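Local coordinates for protein transglutaminase-like enzymes, putative cysteine protease (Cytophaga hutchinsonii, PDB 3ISR) that probably acts as a hydrolase of the transglutaminase-like superfamily, a putative cysteine protease that would attack amide bonds with a cysteine thiol, at residues B[128-136]-B[189-197]; B[143-154]-B[222-233]. All coordinates share one frame; numbering follows the deposited sequence.

Overall arrangement
Running from the N terminus, the chain passes through helix 129-136 and then, after a short connection, helix 142-156, and these two consecutive helices begin the two contacts. Contact 1 closes first, when the C-terminal end of helix 181-194 returns to 128-136 after a largely helical excursion of 52 residues. Contact 2 closes next, over 67 residues, when strand 225-229 and the turn after it come back to 143-154. The segments alternate along the sequence, so the two closures cross and neither nests in the other. Their centres lie about 13 Å apart and they touch directly, through Phe136 against helix 142-156 and Leu195 against Ile149. Contact 1 thus joins helix to helix, contact 2 helix to strand.

Contact 1: residues B[128-136]-B[189-197]; sequences LQKLAYKEF and IALCRALSI
Leu128, at the N-cap position of helix 129-136, reaches Ala190 with one methyl, CD1 standing 4.0 Å from Ala190 CB. The Leu128 carbonyl O lies 3.8 Å from Ala194 CB. Gln129 meets the other segment mainly through water: one molecule donates to both Gln129 O and Ala194 O, while a second donates to Ala194 O and only weakly to Gln129 OE1. Leu131 starts off to one side, but with CG anti to its backbone N (chi1 179°) it brings CD2 to 3.7 Å from Leu191 CD2. Ala132 sits where the backbones come close, its CB 3.7 Å from Ala194 CB and also against Leu195 CG. Leu195 in turn touches the Ala132 carbonyl with CD2, 3.7 Å from the O atom. Phe136 closes the row: its CB packs on Leu195 CD1, and ring atom CE2 lies 4.1 Å from Leu191 CD1, the two side chains crossing at about a right angle. The helix axes pass 8.9 Å apart, nearly perpendicular (crossing angle -86°). Ser196 ends helix 181-194 in a Schellman motif. This helix-helix packing lies within the transglutaminase-like region, flanked by Ile174 of helix 170-176 and Ile149 of helix 142-156. Direct contact is apolar, held by dispersion and burial of methyl groups, whereas the polar link between the backbones is left to water beside the exposed Gln129.

Contact 2: residues B[143-154]-B[222-233]; sequences YSKVLAITDWIY and IGGNWIIFDATR
Phe229 lies against Val146 in the tight, buried part of this contact. Methyl CG1 of Val146, placed anti to the backbone N (chi1 -176°), stands over the centre of the Phe229 ring in a CH-pi contact, 3.5 Å from its centroid. The Tyr143 ring meets the same phenyl ring obliquely, CE1 lying 3.6 Å from Phe229 CZ, and Ile222 CD1 fills in against Val146 CG2. One turn on, Thr150 OG1 donates to Val146 O at 2.9 Å, from above the carbonyl plane; the bond fixes the hydroxyl's rotation, with the oxygen resting beside the Phe229 ring while Thr150 CG2 packs on Ala231. Ala231 CB presses 3.4 Å from Thr150 O and also touches Ile153 CG2.

Toward solvent, by contrast, the contact rests on the exposed pair Tyr154 and Arg233. The extended Arg233 chain lays CD over the centre of the Tyr154 ring, 3.6 Å from its centroid, and its guanidinium stacks on the same ring with planes 15° apart. Arg233 NH1 donates to Asp151 OD1 at 2.9 Å in a salt bridge, in the guanidinium plane but above that of the carboxylate. A water accepts from Arg233 NE at 2.7 Å and donates to Asp151 OD1.

Asp230 points away from the helix; its OD1 accepts from Thr232 N, closing an Asx turn, and from Thr232 OG1, while OD2 bonds His215, consistent with the His-Asp pair of a transglutaminase-like triad. Strand 225-229 pairs with strand 215-222, whose Phe218 touches Val146 and Thr150, while helix 181-194 packs on Val146, Ile149 and Ile153.

Contact 1: residues B[128-136]-B[189-197]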
loop_
_atom_site.group_PDB
_atom_site.type_symbol
_atom_site.label_atom_id
_atom_site.label_comp_id
_atom_site.label_asym_id
_atom_site.label_seq_id
_atom_site.Cartn_x
_atom_site.Cartn_y
_atom_site.Cartn_z
ATOM N N LEU B 128 8.701 9.746 -0.182
ATOM C CA LEU B 128 9.357 9.941 1.120
ATOM C C LEU B 128 10.025 11.310 1.281
ATOM O O LEU B 128 10.770 11.521 2.231
ATOM C CB LEU B 128 10.374 8.802 1.358
ATOM C CG LEU B 128 9.778 7.394 1.477
ATOM C CD1 LEU B 128 10.869 6.321 1.531
ATOM C CD2 LEU B 128 8.872 7.279 2.700
ATOM N N GLN B 129 9.737 12.250 0.382
ATOM C CA GLN B 129 10.389 13.572 0.441
ATOM C C GLN B 129 10.078 14.369 1.728
ATOM O O GLN B 129 10.984 14.910 2.363
ATOM C CB GLN B 129 10.025 14.434 -0.782
ATOM C CG GLN B 129 10.382 13.848 -2.143
ATOM C CD GLN B 129 9.825 14.695 -3.295
ATOM O OE1 GLN B 129 10.342 15.770 -3.587
ATOM N NE2 GLN B 129 8.761 14.207 -3.948
ATOM N N LYS B 130 8.800 14.451 2.108
ATOM C CA LYS B 130 8.445 15.212 3.317
ATOM C C LYS B 130 9.039 14.588 4.539
ATOM O O LYS B 130 9.608 15.282 5.367
ATOM C CB LYS B 130 6.940 15.339 3.491
ATOM C CG LYS B 130 6.394 16.601 2.905
ATOM C CD LYS B 130 4.967 16.833 3.352
ATOM C CE LYS B 130 4.316 17.898 2.497
ATOM N NZ LYS B 130 5.040 19.202 2.635
ATOM N N LEU B 131 8.913 13.264 4.629
ATOM C CA LEU B 131 9.450 12.499 5.748
ATOM C C LEU B 131 10.952 12.703 5.881
ATOM O O LEU B 131 11.433 12.969 6.971
ATOM C CB LEU B 131 9.126 10.997 5.597
ATOM C CG LEU B 131 9.639 10.014 6.665
ATOM C CD1 LEU B 131 8.675 8.827 6.814
ATOM C CD2 LEU B 131 11.077 9.509 6.365
ATOM N N ALA B 132 11.686 12.563 4.774
ATOM C CA ALA B 132 13.151 12.685 4.812
ATOM C C ALA B 132 13.585 14.091 5.195
ATOM O O ALA B 132 14.549 14.265 5.941
ATOM C CB ALA B 132 13.776 12.288 3.476
ATOM N N TYR B 133 12.888 15.092 4.673
ATOM C CA TYR B 133 13.203 16.469 5.021
ATOM C C TYR B 133 12.935 16.709 6.503
ATOM O O TYR B 133 13.730 17.335 7.183
ATOM C CB TYR B 133 12.414 17.482 4.174
ATOM C CG TYR B 133 12.869 18.910 4.437
ATOM C CD1 TYR B 133 14.084 19.378 3.925
ATOM C CD2 TYR B 133 12.096 19.786 5.210
ATOM C CE1 TYR B 133 14.519 20.695 4.174
ATOM C CE2 TYR B 133 12.518 21.099 5.462
ATOM C CZ TYR B 133 13.729 21.543 4.940
ATOM O OH TYR B 133 14.153 22.832 5.177
ATOM N N LYS B 134 11.806 16.195 6.989
ATOM C CA LYS B 134 11.410 16.344 8.399
ATOM C C LYS B 134 12.462 15.749 9.318
ATOM O O LYS B 134 12.856 16.351 10.307
ATOM C CB LYS B 134 10.116 15.588 8.647
ATOM C CG LYS B 134 9.037 16.409 9.261
ATOM C CD LYS B 134 8.035 16.782 8.194
ATOM C CE LYS B 134 7.540 18.188 8.408
ATOM N NZ LYS B 134 6.706 18.579 7.241
ATOM N N GLU B 135 12.905 14.544 8.971
ATOM C CA GLU B 135 13.794 13.779 9.818
ATOM C C GLU B 135 15.242 14.255 9.702
ATOM O O GLU B 135 15.937 14.308 10.705
ATOM C CB GLU B 135 13.664 12.280 9.487
ATOM C CG GLU B 135 14.165 11.344 10.576
ATOM C CD GLU B 135 13.560 11.633 11.947
ATOM O OE1 GLU B 135 14.346 11.846 12.899
ATOM O OE2 GLU B 135 12.315 11.652 12.067
ATOM N N PHE B 136 15.687 14.619 8.496
ATOM C CA PHE B 136 17.115 14.881 8.249
ATOM C C PHE B 136 17.436 16.251 7.647
ATOM O O PHE B 136 18.606 16.599 7.502
ATOM C CB PHE B 136 17.730 13.793 7.345
ATOM C CG PHE B 136 17.419 12.393 7.775
ATOM C CD1 PHE B 136 18.093 11.811 8.846
ATOM C CD2 PHE B 136 16.448 11.658 7.111
ATOM C CE1 PHE B 136 17.795 10.523 9.254
ATOM C CE2 PHE B 136 16.143 10.364 7.495
ATOM C CZ PHE B 136 16.815 9.792 8.584
ATOM N N ILE B 189 19.060 4.123 0.469
ATOM C CA ILE B 189 19.035 4.679 -0.902
ATOM C C ILE B 189 17.828 5.588 -1.070
ATOM O O ILE B 189 17.956 6.721 -1.547
ATOM C CB ILE B 189 18.976 3.563 -1.960
ATOM C CG1 ILE B 189 20.294 2.792 -1.998
ATOM C CG2 ILE B 189 18.706 4.152 -3.356
ATOM C CD1 ILE B 189 20.151 1.410 -2.617
ATOM N N ALA B 190 16.657 5.112 -0.651
ATOM C CA ALA B 190 15.445 5.911 -0.829
ATOM C C ALA B 190 15.541 7.228 -0.094
ATOM O O ALA B 190 15.166 8.255 -0.631
ATOM C CB ALA B 190 14.194 5.141 -0.369
ATOM N N LEU B 191 16.014 7.190 1.147
ATOM C CA LEU B 191 16.120 8.414 1.942
ATOM C C LEU B 191 17.154 9.378 1.383
ATOM O O LEU B 191 16.928 10.585 1.381
ATOM C CB LEU B 191 16.376 8.076 3.421
ATOM C CG LEU B 191 15.213 7.372 4.149
ATOM C CD1 LEU B 191 15.696 6.784 5.476
ATOM C CD2 LEU B 191 14.007 8.321 4.386
ATOM N N CYS B 192 18.274 8.858 0.871
ATOM C CA CYS B 192 19.255 9.725 0.182
ATOM C C CYS B 192 18.655 10.409 -1.033
ATOM O O CYS B 192 18.762 11.622 -1.188
ATOM C CB CYS B 192 20.446 8.929 -0.309
ATOM S SG CYS B 192 21.601 8.480 0.971
ATOM N N ARG B 193 18.049 9.622 -1.922
ATOM C CA ARG B 193 17.461 10.214 -3.118
ATOM C C ARG B 193 16.371 11.221 -2.771
ATOM O O ARG B 193 16.188 12.217 -3.483
ATOM C CB ARG B 193 16.872 9.138 -4.030
ATOM C CG ARG B 193 17.918 8.223 -4.623
ATOM C CD ARG B 193 17.288 7.295 -5.666
ATOM N NE ARG B 193 18.277 6.300 -6.093
ATOM C CZ ARG B 193 17.982 5.056 -6.432
ATOM N NH1 ARG B 193 16.700 4.657 -6.444
ATOM N NH2 ARG B 193 18.967 4.213 -6.749
ATOM N N ALA B 194 15.642 10.961 -1.692
ATOM C CA ALA B 194 14.554 11.864 -1.278
ATOM C C ALA B 194 15.111 13.244 -0.947
ATOM O O ALA B 194 14.404 14.260 -1.052
ATOM C CB ALA B 194 13.822 11.263 -0.077
ATOM N N LEU B 195 16.382 13.274 -0.546
ATOM C CA LEU B 195 17.108 14.517 -0.219
ATOM C C LEU B 195 18.011 15.016 -1.352
ATOM O O LEU B 195 18.906 15.843 -1.124
ATOM C CB LEU B 195 17.945 14.331 1.064
ATOM C CG LEU B 195 17.151 14.003 2.337
ATOM C CD1 LEU B 195 18.059 13.401 3.412
ATOM C CD2 LEU B 195 16.390 15.227 2.854
ATOM N N SER B 196 17.773 14.523 -2.567
ATOM C CA SER B 196 18.552 14.908 -3.766
ATOM C C SER B 196 20.030 14.522 -3.677
ATOM O O SER B 196 20.905 15.254 -4.143
ATOM C CB SER B 196 18.417 16.406 -4.085
ATOM O OG SER B 196 17.053 16.792 -4.114
ATOM N N ILE B 197 20.308 13.363 -3.089
ATOM C CA ILE B 197 21.680 12.850 -3.034
ATOM C C ILE B 197 21.688 11.562 -3.865
ATOM O O ILE B 197 20.915 10.648 -3.573
ATOM C CB ILE B 197 22.090 12.550 -1.564
ATOM C CG1 ILE B 197 22.017 13.821 -0.722
ATOM C CG2 ILE B 197 23.520 11.939 -1.469
ATOM C CD1 ILE B 197 21.993 13.544 0.793
HETATM O O HOH W 1 13.138 15.969 1.142
HETATM O O HOH W 2 13.339 14.445 -3.620
#

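Contact 2: residues B[143-154]-B[222-233]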
loop_
_atom_site.group_PDB
_atom_site.type_symbol
_atom_site.label_atom_id
_atom_site.label_comp_id
_atom_site.label_asym_id
_atom_site.label_seq_id
_atom_site.Cartn_x
_atom_site.Cartn_y
_atom_site.Cartn_z
ATOM N N TYR B 143 27.809 14.586 3.622
ATOM C CA TYR B 143 28.319 13.368 4.234
ATOM C C TYR B 143 27.611 13.123 5.560
ATOM O O TYR B 143 27.125 12.019 5.819
ATOM C CB TYR B 143 29.834 13.412 4.453
ATOM C CG TYR B 143 30.313 12.185 5.209
ATOM C CD1 TYR B 143 30.524 10.969 4.547
ATOM C CD2 TYR B 143 30.502 12.227 6.591
ATOM C CE1 TYR B 143 30.926 9.835 5.243
ATOM C CE2 TYR B 143 30.905 11.101 7.293
ATOM C CZ TYR B 143 31.117 9.916 6.617
ATOM O OH TYR B 143 31.526 8.816 7.323
ATOM N N SER B 144 27.549 14.156 6.395
ATOM C CA SER B 144 26.881 14.025 7.691
ATOM C C SER B 144 25.407 13.663 7.540
ATOM O O SER B 144 24.853 12.897 8.341
ATOM C CB SER B 144 27.054 15.295 8.517
ATOM O OG SER B 144 28.411 15.420 8.894
ATOM N N LYS B 145 24.776 14.186 6.500
ATOM C CA LYS B 145 23.411 13.821 6.230
ATOM C C LYS B 145 23.255 12.318 5.942
ATOM O O LYS B 145 22.379 11.669 6.507
ATOM C CB LYS B 145 22.885 14.639 5.064
ATOM C CG LYS B 145 21.400 14.716 5.048
ATOM C CD LYS B 145 20.977 16.160 5.045
ATOM C CE LYS B 145 20.992 16.729 3.674
ATOM N NZ LYS B 145 20.864 18.200 3.802
ATOM N N VAL B 146 24.111 11.761 5.088
ATOM C CA VAL B 146 24.016 10.325 4.764
ATOM C C VAL B 146 24.368 9.456 5.967
ATOM O O VAL B 146 23.756 8.407 6.215
ATOM C CB VAL B 146 24.866 9.928 3.538
ATOM C CG1 VAL B 146 24.644 8.438 3.179
ATOM C CG2 VAL B 146 24.502 10.791 2.334
ATOM N N LEU B 147 25.343 9.908 6.740
ATOM C CA LEU B 147 25.711 9.172 7.916
ATOM C C LEU B 147 24.566 9.173 8.931
ATOM O O LEU B 147 24.302 8.140 9.559
ATOM C CB LEU B 147 26.998 9.745 8.525
ATOM C CG LEU B 147 27.560 8.928 9.679
ATOM C CD1 LEU B 147 27.981 7.541 9.202
ATOM C CD2 LEU B 147 28.738 9.688 10.340
ATOM N N ALA B 148 23.871 10.304 9.066
ATOM C CA ALA B 148 22.714 10.372 9.958
ATOM C C ALA B 148 21.581 9.452 9.498
ATOM O O ALA B 148 20.857 8.876 10.333
ATOM C CB ALA B 148 22.202 11.794 10.084
ATOM N N ILE B 149 21.417 9.345 8.179
ATOM C CA ILE B 149 20.429 8.435 7.607
ATOM C C ILE B 149 20.779 7.009 8.021
ATOM O O ILE B 149 19.921 6.258 8.509
ATOM C CB ILE B 149 20.362 8.561 6.057
ATOM C CG1 ILE B 149 19.621 9.849 5.684
ATOM C CG2 ILE B 149 19.649 7.315 5.409
ATOM C CD1 ILE B 149 19.740 10.225 4.213
ATOM N N THR B 150 22.057 6.673 7.866
ATOM C CA THR B 150 22.572 5.334 8.104
ATOM C C THR B 150 22.419 4.988 9.576
ATOM O O THR B 150 22.006 3.872 9.927
ATOM C CB THR B 150 24.052 5.258 7.643
ATOM O OG1 THR B 150 24.106 5.545 6.236
ATOM C CG2 THR B 150 24.625 3.884 7.875
ATOM N N ASP B 151 22.736 5.947 10.441
ATOM C CA ASP B 151 22.613 5.728 11.876
ATOM C C ASP B 151 21.136 5.643 12.299
ATOM O O ASP B 151 20.772 4.793 13.126
ATOM C CB ASP B 151 23.370 6.808 12.671
ATOM C CG ASP B 151 24.901 6.683 12.539
ATOM O OD1 ASP B 151 25.402 5.615 12.081
ATOM O OD2 ASP B 151 25.611 7.661 12.901
ATOM N N TRP B 152 20.284 6.498 11.733
ATOM C CA TRP B 152 18.852 6.416 12.034
ATOM C C TRP B 152 18.308 5.011 11.703
ATOM O O TRP B 152 17.610 4.419 12.504
ATOM C CB TRP B 152 18.043 7.501 11.302
ATOM C CG TRP B 152 16.605 7.505 11.732
ATOM C CD1 TRP B 152 16.050 8.230 12.744
ATOM C CD2 TRP B 152 15.547 6.693 11.189
ATOM N NE1 TRP B 152 14.708 7.938 12.853
ATOM C CE2 TRP B 152 14.379 6.987 11.919
ATOM C CE3 TRP B 152 15.484 5.746 10.155
ATOM C CZ2 TRP B 152 13.144 6.379 11.638
ATOM C CZ3 TRP B 152 14.256 5.131 9.880
ATOM C CH2 TRP B 152 13.106 5.447 10.628
ATOM N N ILE B 153 18.657 4.477 10.534
ATOM C CA ILE B 153 18.177 3.154 10.132
ATOM C C ILE B 153 18.665 2.089 11.118
ATOM O O ILE B 153 17.894 1.240 11.561
ATOM C CB ILE B 153 18.605 2.812 8.689
ATOM C CG1 ILE B 153 17.926 3.781 7.710
ATOM C CG2 ILE B 153 18.254 1.353 8.343
ATOM C CD1 ILE B 153 18.495 3.740 6.278
ATOM N N TYR B 154 19.944 2.143 11.467
ATOM C CA TYR B 154 20.480 1.148 12.403
ATOM C C TYR B 154 19.718 1.169 13.733
ATOM O O TYR B 154 19.402 0.105 14.316
ATOM C CB TYR B 154 21.984 1.355 12.654
ATOM C CG TYR B 154 22.471 0.386 13.698
ATOM C CD1 TYR B 154 22.661 -0.964 13.389
ATOM C CD2 TYR B 154 22.671 0.799 15.008
ATOM C CE1 TYR B 154 23.050 -1.876 14.356
ATOM C CE2 TYR B 154 23.079 -0.112 15.991
ATOM C CZ TYR B 154 23.264 -1.442 15.650
ATOM O OH TYR B 154 23.667 -2.344 16.608
ATOM N N ILE B 222 29.085 11.592 -3.146
ATOM C CA ILE B 222 29.365 12.742 -2.300
ATOM C C ILE B 222 30.718 13.308 -2.686
ATOM O O ILE B 222 31.739 12.607 -2.615
ATOM C CB ILE B 222 29.438 12.365 -0.789
ATOM C CG1 ILE B 222 28.167 11.630 -0.333
ATOM C CG2 ILE B 222 29.681 13.626 0.051
ATOM C CD1 ILE B 222 28.295 10.970 1.036
ATOM N N GLY B 223 30.719 14.570 -3.100
ATOM C CA GLY B 223 31.962 15.252 -3.467
ATOM C C GLY B 223 32.704 14.548 -4.582
ATOM O O GLY B 223 33.934 14.531 -4.597
ATOM N N GLY B 224 31.965 13.962 -5.518
ATOM C CA GLY B 224 32.594 13.357 -6.689
ATOM C C GLY B 224 33.013 11.897 -6.530
ATOM O O GLY B 224 33.598 11.314 -7.440
ATOM N N ASN B 225 32.683 11.305 -5.389
ATOM C CA ASN B 225 33.045 9.926 -5.108
ATOM C C ASN B 225 31.864 9.143 -4.602
ATOM O O ASN B 225 31.078 9.671 -3.830
ATOM C CB ASN B 225 34.135 9.878 -4.038
ATOM C CG ASN B 225 35.409 10.568 -4.484
ATOM O OD1 ASN B 225 35.824 11.561 -3.895
ATOM N ND2 ASN B 225 36.027 10.053 -5.537
ATOM N N TRP B 226 31.782 7.868 -4.983
ATOM C CA TRP B 226 30.792 6.960 -4.392
ATOM C C TRP B 226 31.324 6.510 -3.027
ATOM O O TRP B 226 32.396 5.891 -2.949
ATOM C CB TRP B 226 30.552 5.754 -5.307
ATOM C CG TRP B 226 29.802 6.094 -6.521
ATOM C CD1 TRP B 226 30.303 6.249 -7.784
ATOM C CD2 TRP B 226 28.388 6.361 -6.608
ATOM N NE1 TRP B 226 29.283 6.590 -8.657
ATOM C CE2 TRP B 226 28.102 6.661 -7.958
ATOM C CE3 TRP B 226 27.341 6.362 -5.673
ATOM C CZ2 TRP B 226 26.798 6.954 -8.409
ATOM C CZ3 TRP B 226 26.032 6.668 -6.121
ATOM C CH2 TRP B 226 25.783 6.962 -7.474
ATOM N N ILE B 227 30.613 6.875 -1.960
ATOM C CA ILE B 227 31.044 6.576 -0.613
ATOM C C ILE B 227 30.130 5.471 -0.102
ATOM O O ILE B 227 28.912 5.609 -0.172
ATOM C CB ILE B 227 30.905 7.794 0.322
ATOM C CG1 ILE B 227 31.663 9.035 -0.217
ATOM C CG2 ILE B 227 31.363 7.441 1.751
ATOM C CD1 ILE B 227 33.192 8.850 -0.424
ATOM N N ILE B 228 30.722 4.413 0.440
ATOM C CA ILE B 228 29.955 3.263 0.901
ATOM C C ILE B 228 29.401 3.413 2.319
ATOM O O ILE B 228 30.058 3.972 3.207
ATOM C CB ILE B 228 30.778 1.952 0.757
ATOM C CG1 ILE B 228 29.826 0.740 0.833
ATOM C CG2 ILE B 228 31.907 1.876 1.784
ATOM C CD1 ILE B 228 30.243 -0.420 -0.054
ATOM N N PHE B 229 28.186 2.904 2.535
ATOM C CA PHE B 229 27.512 2.985 3.841
ATOM C C PHE B 229 26.768 1.684 4.084
ATOM O O PHE B 229 26.287 1.068 3.144
ATOM C CB PHE B 229 26.481 4.110 3.860
ATOM C CG PHE B 229 27.078 5.485 3.811
ATOM C CD1 PHE B 229 27.342 6.182 4.982
ATOM C CD2 PHE B 229 27.371 6.082 2.585
ATOM C CE1 PHE B 229 27.904 7.476 4.937
ATOM C CE2 PHE B 229 27.944 7.362 2.525
ATOM C CZ PHE B 229 28.208 8.059 3.702
ATOM N N ASP B 230 26.633 1.278 5.340
ATOM C CA ASP B 230 25.937 0.028 5.636
ATOM C C ASP B 230 25.224 0.175 6.959
ATOM O O ASP B 230 25.839 0.053 8.009
ATOM C CB ASP B 230 26.929 -1.151 5.678
ATOM C CG ASP B 230 26.282 -2.464 6.080
ATOM O OD1 ASP B 230 25.046 -2.553 6.194
ATOM O OD2 ASP B 230 27.028 -3.441 6.314
ATOM N N ALA B 231 23.922 0.431 6.896
ATOM C CA ALA B 231 23.127 0.664 8.087
ATOM C C ALA B 231 22.929 -0.566 8.956
ATOM O O ALA B 231 22.467 -0.422 10.089
ATOM C CB ALA B 231 21.772 1.295 7.729
ATOM N N THR B 232 23.282 -1.760 8.472
ATOM C CA THR B 232 23.186 -2.951 9.347
ATOM C C THR B 232 24.295 -2.976 10.389
ATOM O O THR B 232 24.157 -3.621 11.428
ATOM C CB THR B 232 23.249 -4.312 8.586
ATOM O OG1 THR B 232 24.560 -4.503 8.034
ATOM C CG2 THR B 232 22.177 -4.391 7.486
ATOM N N ARG B 233 25.398 -2.299 10.080
ATOM C CA ARG B 233 26.644 -2.354 10.858
ATOM C C ARG B 233 27.196 -3.768 11.062
ATOM O O ARG B 233 27.903 -4.016 12.037
ATOM C CB ARG B 233 26.477 -1.674 12.218
ATOM C CG ARG B 233 26.249 -0.191 12.123
ATOM C CD ARG B 233 26.121 0.397 13.515
ATOM N NE ARG B 233 25.787 1.813 13.456
ATOM C CZ ARG B 233 25.553 2.577 14.515
ATOM N NH1 ARG B 233 25.245 3.857 14.341
ATOM N NH2 ARG B 233 25.623 2.067 15.745
HETATM O O HOH W 3 25.071 2.931 11.076
#